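PDB 3JTP: adapter protein mecA 1 from Bacillus subtilis, which recognises unfolded and aggregated proteins and targets them to the ClpC protease, with which its C-terminal domain interacts, and restrains competence by delivering ComK to ClpCP. Local coordinates for residues Y35-N39 / R40-Y44; S72-R75 / L76-Y79; C48-T51 / D52-E56; G14-E17 / D18-S21. The protein carries 3 engineered substitutions. All coordinates share one frame; numbering follows the deposited sequence.

Contact 1. Residues Y35-N39 / R40-Y44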
loop_
_atom_site.group_PDB
_atom_site.type_symbol
_atom_site.label_atom_id
_atom_site.label_comp_id
_atom_site.label_asym_id
_atom_site.label_seq_id
_atom_site.Cartn_x
_atom_site.Cartn_y
_atom_site.Cartn_z
ATOM N N TYR A 35 -5.683 -4.154 2.037
ATOM C CA TYR A 35 -6.426 -5.400 2.196
ATOM C C TYR A 35 -5.529 -6.452 2.862
ATOM O O TYR A 35 -4.302 -6.331 2.817
ATOM C CB TYR A 35 -6.857 -5.971 0.830
ATOM C CG TYR A 35 -7.807 -5.130 0.014
ATOM C CD1 TYR A 35 -9.166 -5.438 -0.072
ATOM C CD2 TYR A 35 -7.341 -4.041 -0.701
ATOM C CE1 TYR A 35 -10.028 -4.659 -0.839
ATOM C CE2 TYR A 35 -8.185 -3.264 -1.458
ATOM C CZ TYR A 35 -9.516 -3.567 -1.525
ATOM O OH TYR A 35 -10.310 -2.752 -2.287
ATOM N N SER A 36 -6.126 -7.492 3.451
ATOM C CA SER A 36 -5.379 -8.732 3.714
ATOM C C SER A 36 -5.900 -9.833 2.823
ATOM O O SER A 36 -7.043 -9.782 2.370
ATOM C CB SER A 36 -5.456 -9.195 5.180
ATOM O OG SER A 36 -6.785 -9.217 5.674
ATOM N N PHE A 37 -5.063 -10.839 2.595
ATOM C CA PHE A 37 -5.438 -11.962 1.767
ATOM C C PHE A 37 -4.408 -13.080 1.936
ATOM O O PHE A 37 -3.214 -12.889 1.697
ATOM C CB PHE A 37 -5.567 -11.508 0.305
ATOM C CG PHE A 37 -5.960 -12.603 -0.648
ATOM C CD1 PHE A 37 -7.231 -13.163 -0.599
ATOM C CD2 PHE A 37 -5.067 -13.054 -1.613
ATOM C CE1 PHE A 37 -7.600 -14.184 -1.492
ATOM C CE2 PHE A 37 -5.429 -14.071 -2.510
ATOM C CZ PHE A 37 -6.692 -14.637 -2.446
ATOM N N GLU A 38 -4.874 -14.240 2.389
ATOM C CA GLU A 38 -4.018 -15.407 2.495
ATOM C C GLU A 38 -2.727 -15.110 3.248
ATOM O O GLU A 38 -1.645 -15.448 2.771
ATOM C CB GLU A 38 -3.644 -15.919 1.101
ATOM C CG GLU A 38 -4.773 -16.521 0.310
ATOM C CD GLU A 38 -5.486 -17.616 1.071
ATOM O OE1 GLU A 38 -4.805 -18.420 1.760
ATOM O OE2 GLU A 38 -6.731 -17.669 0.975
ATOM N N ASN A 39 -2.827 -14.476 4.407
ATOM C CA ASN A 39 -1.656 -14.304 5.272
ATOM C C ASN A 39 -0.776 -13.132 4.887
ATOM O O ASN A 39 0.167 -12.821 5.590
ATOM C CB ASN A 39 -0.795 -15.581 5.307
ATOM C CG ASN A 39 -1.627 -16.854 5.394
ATOM O OD1 ASN A 39 -1.448 -17.790 4.598
ATOM N ND2 ASN A 39 -2.554 -16.891 6.353
ATOM N N ARG A 40 -1.071 -12.473 3.775
ATOM C CA ARG A 40 -0.293 -11.300 3.410
ATOM C C ARG A 40 -1.132 -10.030 3.361
ATOM O O ARG A 40 -2.353 -10.086 3.489
ATOM C CB ARG A 40 0.482 -11.543 2.124
ATOM C CG ARG A 40 1.359 -12.772 2.247
ATOM C CD ARG A 40 2.677 -12.636 1.531
ATOM N NE ARG A 40 2.578 -12.871 0.096
ATOM C CZ ARG A 40 2.713 -14.066 -0.472
ATOM N NH1 ARG A 40 2.943 -15.130 0.290
ATOM N NH2 ARG A 40 2.618 -14.198 -1.799
ATOM N N TYR A 41 -0.471 -8.885 3.240
ATOM C CA TYR A 41 -1.177 -7.602 3.156
ATOM C C TYR A 41 -0.947 -7.028 1.771
ATOM O O TYR A 41 0.120 -7.214 1.178
ATOM C CB TYR A 41 -0.724 -6.626 4.266
ATOM C CG TYR A 41 -1.160 -7.104 5.633
ATOM C CD1 TYR A 41 -2.378 -6.706 6.174
ATOM C CD2 TYR A 41 -0.380 -8.002 6.363
ATOM C CE1 TYR A 41 -2.801 -7.172 7.407
ATOM C CE2 TYR A 41 -0.800 -8.483 7.600
ATOM C CZ TYR A 41 -2.014 -8.058 8.116
ATOM O OH TYR A 41 -2.437 -8.511 9.350
ATOM N N TYR A 42 -1.959 -6.363 1.242
ATOM C CA TYR A 42 -1.885 -5.813 -0.094
ATOM C C TYR A 42 -2.291 -4.359 -0.051
ATOM O O TYR A 42 -3.314 -4.006 0.528
ATOM C CB TYR A 42 -2.794 -6.607 -1.047
ATOM C CG TYR A 42 -2.316 -8.021 -1.248
ATOM C CD1 TYR A 42 -1.593 -8.373 -2.375
ATOM C CD2 TYR A 42 -2.571 -9.003 -0.295
ATOM C CE1 TYR A 42 -1.145 -9.670 -2.559
ATOM C CE2 TYR A 42 -2.122 -10.308 -0.470
ATOM C CZ TYR A 42 -1.413 -10.635 -1.604
ATOM O OH TYR A 42 -0.965 -11.927 -1.788
ATOM N N LEU A 43 -1.465 -3.511 -0.637
ATOM C CA LEU A 43 -1.737 -2.091 -0.627
ATOM C C LEU A 43 -2.179 -1.756 -2.022
ATOM O O LEU A 43 -1.375 -1.794 -2.942
ATOM C CB LEU A 43 -0.460 -1.299 -0.351
ATOM C CG LEU A 43 -0.415 -0.155 0.670
ATOM C CD1 LEU A 43 0.560 0.940 0.228
ATOM C CD2 LEU A 43 -1.775 0.411 0.941
ATOM N N TYR A 44 -3.435 -1.409 -2.210
ATOM C CA TYR A 44 -3.753 -0.821 -3.498
ATOM C C TYR A 44 -3.222 0.617 -3.543
ATOM O O TYR A 44 -3.548 1.428 -2.691
ATOM C CB TYR A 44 -5.237 -0.858 -3.784
ATOM C CG TYR A 44 -5.571 -0.216 -5.104
ATOM C CD1 TYR A 44 -5.131 -0.770 -6.302
ATOM C CD2 TYR A 44 -6.331 0.949 -5.151
ATOM C CE1 TYR A 44 -5.425 -0.174 -7.509
ATOM C CE2 TYR A 44 -6.644 1.549 -6.352
ATOM C CZ TYR A 44 -6.187 0.994 -7.522
ATOM O OH TYR A 44 -6.508 1.615 -8.701
#
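Tyr35 and Tyr42 face each other across a tight two-residue beta hairpin, in which strand 31-37 turns back through Glu38 and Asn39 into strand 40-46. Both turn residues have positive phi, as the type I' turn from Phe37 to Arg40 needs. Two reciprocal backbone pairs fix the register. Tyr35 N to Tyr42 O and Tyr42 N to Tyr35 O are both 2.8 Å, while Phe37 N to Arg40 O and Arg40 N to Phe37 O are both 3.0 Å. Between them lies the non-hydrogen-bonded pair Ser36 and Tyr41.

Tyr35, Phe37, Arg40 and Tyr42 start out on one face of the sheet, though the end of Arg40 leads away. Phe37 has CG anti to its backbone N (chi1 -180°), whereas Tyr42 has CG anti to the carbonyl carbon (chi1 -66°), and their side chains cross at a slant. Tyr42 CE2, at the rim of its ring, approaches Phe37 CB at 3.7 Å and lies at the edge of the Phe37 ring. One face of the Phe37 ring is covered by Glu38 CG, over the ring centre. The Tyr35 ring turns an edge to Tyr44 CB and packs on Ile73 and Glu77. Leu76 packs on both Phe37 and Tyr42, which places this face under helix 73-79.

On the reverse face Tyr41 CE1 meets Ser36 CB at 4.0 Å, and the Tyr41 ring also meets that of Phe16. Back on the helix-covered side, the carbonyl oxygen of Phe37 lies in the plane of the Tyr42 ring, at its edge, 3.5 Å from CE2.

Contact 2. Residues S72-R75 / L76-Y79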
loop_
_atom_site.group_PDB
_atom_site.type_symbol
_atom_site.label_atom_id
_atom_site.label_comp_id
_atom_site.label_asym_id
_atom_site.label_seq_id
_atom_site.Cartn_x
_atom_site.Cartn_y
_atom_site.Cartn_z
ATOM N N SER A 72 -5.053 -9.384 -8.574
ATOM C CA SER A 72 -5.999 -8.360 -8.991
ATOM C C SER A 72 -6.802 -7.722 -7.861
ATOM O O SER A 72 -7.211 -8.371 -6.892
ATOM C CB SER A 72 -6.972 -8.903 -10.042
ATOM O OG SER A 72 -8.176 -8.148 -10.006
ATOM N N ILE A 73 -7.055 -6.436 -8.037
ATOM C CA ILE A 73 -7.880 -5.684 -7.116
ATOM C C ILE A 73 -9.297 -6.262 -7.013
ATOM O O ILE A 73 -9.961 -6.073 -5.992
ATOM C CB ILE A 73 -7.862 -4.171 -7.469
ATOM C CG1 ILE A 73 -8.886 -3.397 -6.641
ATOM C CG2 ILE A 73 -7.997 -3.961 -8.954
ATOM C CD1 ILE A 73 -8.402 -3.158 -5.212
ATOM N N HIS A 74 -9.740 -6.993 -8.045
ATOM C CA HIS A 74 -11.056 -7.661 -8.017
ATOM C C HIS A 74 -11.012 -8.967 -7.224
ATOM O O HIS A 74 -11.901 -9.256 -6.421
ATOM C CB HIS A 74 -11.602 -7.907 -9.431
ATOM C CG HIS A 74 -11.837 -6.647 -10.206
ATOM N ND1 HIS A 74 -11.154 -6.345 -11.359
ATOM C CD2 HIS A 74 -12.668 -5.603 -9.971
ATOM C CE1 HIS A 74 -11.552 -5.167 -11.809
ATOM N NE2 HIS A 74 -12.472 -4.696 -10.984
ATOM N N ARG A 75 -9.976 -9.753 -7.472
ATOM C CA ARG A 75 -9.616 -10.855 -6.595
ATOM C C ARG A 75 -9.731 -10.428 -5.125
ATOM O O ARG A 75 -10.516 -10.996 -4.357
ATOM C CB ARG A 75 -8.175 -11.253 -6.886
ATOM C CG ARG A 75 -7.625 -12.321 -5.974
ATOM C CD ARG A 75 -8.279 -13.644 -6.246
ATOM N NE ARG A 75 -8.115 -14.055 -7.636
ATOM C CZ ARG A 75 -8.789 -15.053 -8.198
ATOM N NH1 ARG A 75 -8.577 -15.359 -9.471
ATOM N NH2 ARG A 75 -9.678 -15.743 -7.488
ATOM N N LEU A 76 -8.937 -9.424 -4.742
ATOM C CA LEU A 76 -8.931 -8.917 -3.373
ATOM C C LEU A 76 -10.308 -8.443 -2.922
ATOM O O LEU A 76 -10.713 -8.699 -1.790
ATOM C CB LEU A 76 -7.933 -7.758 -3.236
ATOM C CG LEU A 76 -6.438 -8.070 -3.313
ATOM C CD1 LEU A 76 -5.641 -6.812 -3.587
ATOM C CD2 LEU A 76 -5.994 -8.706 -2.019
ATOM N N GLU A 77 -11.025 -7.740 -3.799
ATOM C CA GLU A 77 -12.318 -7.153 -3.425
ATOM C C GLU A 77 -13.355 -8.189 -3.001
ATOM O O GLU A 77 -14.253 -7.906 -2.211
ATOM C CB GLU A 77 -12.892 -6.305 -4.565
ATOM C CG GLU A 77 -12.713 -4.806 -4.412
ATOM C CD GLU A 77 -13.291 -4.031 -5.583
ATOM O OE1 GLU A 77 -13.924 -2.973 -5.351
ATOM O OE2 GLU A 77 -13.125 -4.481 -6.738
ATOM N N GLU A 78 -13.251 -9.392 -3.534
ATOM C CA GLU A 78 -14.303 -10.366 -3.278
ATOM C C GLU A 78 -13.852 -11.462 -2.320
ATOM O O GLU A 78 -14.673 -12.067 -1.622
ATOM C CB GLU A 78 -14.811 -10.947 -4.596
ATOM C CG GLU A 78 -15.132 -9.869 -5.636
ATOM C CD GLU A 78 -16.238 -8.912 -5.184
ATOM O OE1 GLU A 78 -17.010 -9.276 -4.264
ATOM O OE2 GLU A 78 -16.333 -7.797 -5.753
ATOM N N TYR A 79 -12.542 -11.694 -2.270
ATOM C CA TYR A 79 -11.978 -12.736 -1.420
ATOM C C TYR A 79 -10.960 -12.214 -0.382
ATOM O O TYR A 79 -10.275 -12.995 0.291
ATOM C CB TYR A 79 -11.345 -13.800 -2.300
ATOM C CG TYR A 79 -12.318 -14.431 -3.277
ATOM C CD1 TYR A 79 -13.274 -15.344 -2.843
ATOM C CD2 TYR A 79 -12.269 -14.130 -4.637
ATOM C CE1 TYR A 79 -14.164 -15.940 -3.737
ATOM C CE2 TYR A 79 -13.159 -14.717 -5.541
ATOM C CZ TYR A 79 -14.102 -15.623 -5.084
ATOM O OH TYR A 79 -14.983 -16.217 -5.966
#
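Arg75 and Tyr79 meet one helical turn apart in helix 73-79, a short local contact in which Arg75, Leu76 and Glu77 bury the most surface. Arg75 leaves the backbone with CG anti to N (chi1 176°), then bends at chi2 and chi3, which brings its guanidinium to the Tyr79 ring. NH2 comes to 4.1 Å from Tyr79 CE2; the side chains cross at a slant, with the two planes 25° apart. The carbonyl oxygen of Arg75 accepts from both Tyr79 N (3.0 Å) and Glu78 N (3.3 Å), and it also lies at the edge of the Tyr79 ring, near its plane.

Leu76 binds through its backbone and packs through its side chain. Its N donates to Ser72 O at 3.0 Å, and its CG lies 3.7 Å from the same oxygen. Beyond this contact the leucine is buried against Phe37 and Tyr42 of the hairpin strands, on the side of the helix that faces the sheet.

Glu77 repeats the pattern one residue on: its N donates to Ile73 O, and its CB lies 3.3 Å from that oxygen. Extended beyond CG, its chain runs side by side with His74, pointing the same way, with His74 CD2 3.5 Å from Glu77 OE2 and the ring and carboxylate planes 37° apart.

The helix starts at Ser72, whose OG accepts from His74 N at 2.8 Å and weakly from Arg75 N. A serine side chain taking up the amides two and three residues onward, followed by successive helical backbone bonds, is the classic N-cap of an alpha-helix.

Contact 3. Residues C48-T51 / D52-E56. Engineered in segment 48-51: Asp49 (natural residue Asn).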
loop_
_atom_site.group_PDB
_atom_site.type_symbol
_atom_site.label_atom_id
_atom_site.label_comp_id
_atom_site.label_asym_id
_atom_site.label_seq_id
_atom_site.Cartn_x
_atom_site.Cartn_y
_atom_site.Cartn_z
ATOM N N CYS A 48 -2.737 8.531 -8.655
ATOM C CA CYS A 48 -3.571 9.195 -9.666
ATOM C C CYS A 48 -2.859 10.274 -10.470
ATOM O O CYS A 48 -2.486 10.047 -11.625
ATOM C CB CYS A 48 -4.871 9.735 -9.055
ATOM S SG CYS A 48 -4.642 10.917 -7.722
ATOM N N ASP A 49 -2.687 11.447 -9.860
ATOM C CA ASP A 49 -1.950 12.538 -10.490
ATOM C C ASP A 49 -0.742 12.940 -9.639
ATOM O O ASP A 49 -0.862 13.602 -8.607
ATOM C CB ASP A 49 -2.862 13.740 -10.798
ATOM C CG ASP A 49 -2.806 14.817 -9.726
ATOM O OD1 ASP A 49 -1.801 15.560 -9.682
ATOM O OD2 ASP A 49 -3.771 14.932 -8.938
ATOM N N MET A 50 0.422 12.490 -10.079
ATOM C CA MET A 50 1.688 12.860 -9.486
ATOM C C MET A 50 2.565 12.921 -10.719
ATOM O O MET A 50 2.089 12.661 -11.824
ATOM C CB MET A 50 2.149 11.761 -8.534
ATOM C CG MET A 50 2.612 12.241 -7.172
ATOM S SD MET A 50 2.197 11.034 -5.889
ATOM C CE MET A 50 0.425 11.158 -5.949
ATOM N N THR A 51 3.831 13.265 -10.571
ATOM C CA THR A 51 4.689 13.306 -11.745
ATOM C C THR A 51 5.577 12.081 -11.816
ATOM O O THR A 51 5.928 11.500 -10.787
ATOM C CB THR A 51 5.545 14.578 -11.794
ATOM O OG1 THR A 51 5.940 14.942 -10.462
ATOM C CG2 THR A 51 4.747 15.718 -12.434
ATOM N N ASP A 52 5.934 11.701 -13.040
ATOM C CA ASP A 52 6.781 10.535 -13.285
ATOM C C ASP A 52 8.066 10.589 -12.469
ATOM O O ASP A 52 8.858 9.651 -12.477
ATOM C CB ASP A 52 7.107 10.400 -14.779
ATOM C CG ASP A 52 5.893 10.014 -15.608
ATOM O OD1 ASP A 52 4.760 10.262 -15.142
ATOM O OD2 ASP A 52 6.071 9.463 -16.720
ATOM N N GLU A 53 8.276 11.691 -11.764
ATOM C CA GLU A 53 9.439 11.803 -10.905
ATOM C C GLU A 53 9.060 11.483 -9.466
ATOM O O GLU A 53 9.704 10.659 -8.815
ATOM C CB GLU A 53 10.032 13.205 -10.999
ATOM C CG GLU A 53 9.655 13.934 -12.279
ATOM C CD GLU A 53 10.667 14.993 -12.666
ATOM O OE1 GLU A 53 10.398 15.741 -13.627
ATOM O OE2 GLU A 53 11.736 15.068 -12.018
ATOM N N GLU A 54 8.016 12.138 -8.969
ATOM C CA GLU A 54 7.614 11.970 -7.578
ATOM C C GLU A 54 7.271 10.495 -7.399
ATOM O O GLU A 54 7.621 9.870 -6.392
ATOM C CB GLU A 54 6.421 12.884 -7.237
ATOM C CG GLU A 54 6.299 13.273 -5.759
ATOM C CD GLU A 54 5.032 14.090 -5.446
ATOM O OE1 GLU A 54 4.828 15.177 -6.027
ATOM O OE2 GLU A 54 4.236 13.650 -4.592
ATOM N N VAL A 55 6.622 9.944 -8.419
ATOM C CA VAL A 55 6.191 8.557 -8.428
ATOM C C VAL A 55 7.353 7.574 -8.364
ATOM O O VAL A 55 7.292 6.589 -7.636
ATOM C CB VAL A 55 5.369 8.259 -9.680
ATOM C CG1 VAL A 55 5.070 6.764 -9.777
ATOM C CG2 VAL A 55 4.083 9.083 -9.670
ATOM N N GLU A 56 8.408 7.847 -9.125
ATOM C CA GLU A 56 9.553 6.945 -9.206
ATOM C C GLU A 56 10.219 6.769 -7.841
ATOM O O GLU A 56 10.385 5.656 -7.363
ATOM C CB GLU A 56 10.558 7.409 -10.280
ATOM C CG GLU A 56 11.416 8.614 -9.901
ATOM C CD GLU A 56 11.783 9.521 -11.089
ATOM O OE1 GLU A 56 11.427 9.204 -12.250
ATOM O OE2 GLU A 56 12.434 10.565 -10.851
#
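Met50 and Glu54 cross at about a right angle where the loop after strand 40-46 leads into helix 54-65. Bent at chi2 and chi3, the methionine chain lies across the end of the extended glutamate: Met50 CG is 3.4 Å from Glu54 OE2, and SD is 3.6 Å from the same oxygen. Glu54 extends toward it with CG anti to the backbone N (chi1 -154°). Elsewhere on Met50, CB presses on Val55 CG2 at 3.5 Å, tighter than usual for two carbons. Shortening Met50 to an alanine removes CG and SD, which is likely to leave the Glu54 carboxylate without the chain that lies across it.

Thr51 supplies the backbone link. Its carbonyl oxygen accepts from Val55 N at 2.9 Å, with a nearly straight N-H...O angle of 175°, and the same oxygen is 3.2 Å from Val55 CG2. The threonine side chain crosses that of Glu54 obliquely, OG1 lying 3.9 Å from Glu54 CB. Met50 also packs on Ser30, and Val55 on Phe47.

Met50 to Val55 is thus apolar, while Met50 to Glu54 is a van der Waals contact of a thioether chain with a carboxylate to which it offers no polar hydrogen; directional hold comes from the bond of Val55 N to Thr51 O.

Contact 4. Residues G14-E17 / D18-S21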
loop_
_atom_site.group_PDB
_atom_site.type_symbol
_atom_site.label_atom_id
_atom_site.label_comp_id
_atom_site.label_asym_id
_atom_site.label_seq_id
_atom_site.Cartn_x
_atom_site.Cartn_y
_atom_site.Cartn_z
ATOM N N GLY A 14 4.867 -8.972 3.124
ATOM C CA GLY A 14 4.979 -10.225 3.848
ATOM C C GLY A 14 4.425 -10.165 5.264
ATOM O O GLY A 14 4.001 -11.176 5.805
ATOM N N ASP A 15 4.428 -8.988 5.882
ATOM C CA ASP A 15 3.795 -8.871 7.188
ATOM C C ASP A 15 3.408 -7.442 7.558
ATOM O O ASP A 15 3.877 -6.479 6.966
ATOM C CB ASP A 15 4.662 -9.500 8.282
ATOM C CG ASP A 15 5.935 -8.716 8.534
ATOM O OD1 ASP A 15 6.275 -7.868 7.680
ATOM O OD2 ASP A 15 6.596 -8.945 9.576
ATOM N N PHE A 16 2.537 -7.321 8.543
ATOM C CA PHE A 16 2.019 -6.025 8.931
ATOM C C PHE A 16 3.096 -5.016 9.363
ATOM O O PHE A 16 2.937 -3.824 9.121
ATOM C CB PHE A 16 0.955 -6.175 10.020
ATOM C CG PHE A 16 0.089 -4.984 10.155
ATOM C CD1 PHE A 16 -0.557 -4.473 9.048
ATOM C CD2 PHE A 16 -0.060 -4.356 11.373
ATOM C CE1 PHE A 16 -1.348 -3.349 9.143
ATOM C CE2 PHE A 16 -0.847 -3.240 11.488
ATOM C CZ PHE A 16 -1.501 -2.734 10.370
ATOM N N GLU A 17 4.180 -5.470 9.989
ATOM C CA GLU A 17 5.189 -4.518 10.461
ATOM C C GLU A 17 5.753 -3.732 9.292
ATOM O O GLU A 17 6.051 -2.550 9.424
ATOM C CB GLU A 17 6.328 -5.182 11.254
ATOM C CG GLU A 17 5.891 -6.329 12.160
ATOM C CD GLU A 17 4.901 -5.899 13.232
ATOM O OE1 GLU A 17 4.175 -6.782 13.764
ATOM O OE2 GLU A 17 4.867 -4.680 13.545
ATOM N N ASP A 18 5.890 -4.376 8.140
ATOM C CA ASP A 18 6.454 -3.695 6.988
ATOM C C ASP A 18 5.492 -2.645 6.450
ATOM O O ASP A 18 5.930 -1.633 5.931
ATOM C CB ASP A 18 6.840 -4.684 5.891
ATOM C CG ASP A 18 8.055 -5.536 6.272
ATOM O OD1 ASP A 18 8.760 -5.153 7.229
ATOM O OD2 ASP A 18 8.293 -6.586 5.629
ATOM N N VAL A 19 4.189 -2.889 6.568
ATOM C CA VAL A 19 3.202 -1.852 6.236
ATOM C C VAL A 19 3.361 -0.635 7.162
ATOM O O VAL A 19 3.476 0.487 6.690
ATOM C CB VAL A 19 1.757 -2.374 6.299
ATOM C CG1 VAL A 19 0.763 -1.259 5.878
ATOM C CG2 VAL A 19 1.597 -3.645 5.406
ATOM N N ILE A 20 3.397 -0.869 8.475
ATOM C CA ILE A 20 3.607 0.197 9.456
ATOM C C ILE A 20 4.899 0.981 9.152
ATOM O O ILE A 20 4.868 2.210 9.091
ATOM C CB ILE A 20 3.663 -0.349 10.891
ATOM C CG1 ILE A 20 2.349 -1.031 11.268
ATOM C CG2 ILE A 20 3.965 0.769 11.911
ATOM C CD1 ILE A 20 2.446 -1.782 12.606
ATOM N N SER A 21 6.014 0.269 8.962
ATOM C CA SER A 21 7.283 0.888 8.547
ATOM C C SER A 21 7.114 1.806 7.356
ATOM O O SER A 21 7.582 2.937 7.388
ATOM C CB SER A 21 8.346 -0.156 8.201
ATOM O OG SER A 21 8.783 -0.830 9.358
HETATM O O HOH W 1 7.160 -7.166 3.255
#
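Phe16 sets its CG anti to the backbone N (chi1 -162°), while Ile20 turns CG1 anti to its carbonyl carbon (chi1 -61°), and these torsions bring ring and branch together one turn apart in helix 16-24. The two side chains cross at about a right angle. Ile20 CG1 stands over one face of the ring, 4.3 Å from its centroid and 26° off the normal, a CH-pi contact, and CD1 reaches Phe16 CE2 at 3.8 Å. With a leucine in place of Phe16, Ile20 CG1 would probably lose the flat face it rests on.

Backbone bonds Ile20 N to Phe16 O (3.1 Å) and Ser21 N to Glu17 O (2.9 Å) hold the turn, and Ser21 OG adds a weak bond to Glu17 O. At the start of the helix Asp15 OD1 and Asp18 OD2 approach to 3.1 Å, two acceptors whose like charges probably repel; a water donating to Asp18 OD2 at 2.7 Å and accepting from Gly14 N may ease this.

Phe16 and Ile20 face helix 88-96 through Ile92 and Phe96, the Phe16 ring meeting Phe96 edge-to-face, while Phe16 and Val19 rest on Leu34 of strand 31-37 and Asp18 and Ser21 touch Tyr65 of helix 54-65.

From the N terminus, strand 8-13 leads into contact 4, the first turns of helix 16-24. Contact 1 then closes the hairpin of strands 31-37 and 40-46, contact 3 leads into helix 54-65, and contact 2 caps and spans helix 73-79. All four are local and lie in series, with none nesting or crossing. Contact 1 touches two others, mainly through opposite faces of its strands: Tyr41 meets Phe16 and Val19 of contact 4, while Tyr35 and Phe37 pack on Ile73, Leu76 and Tyr79 of contact 2. The hairpin is thus held between two helices whose contacts have centres about 20 Å apart. Contact 3 stands apart, its centre about 24 Å from that of contact 1, across the chain's centre.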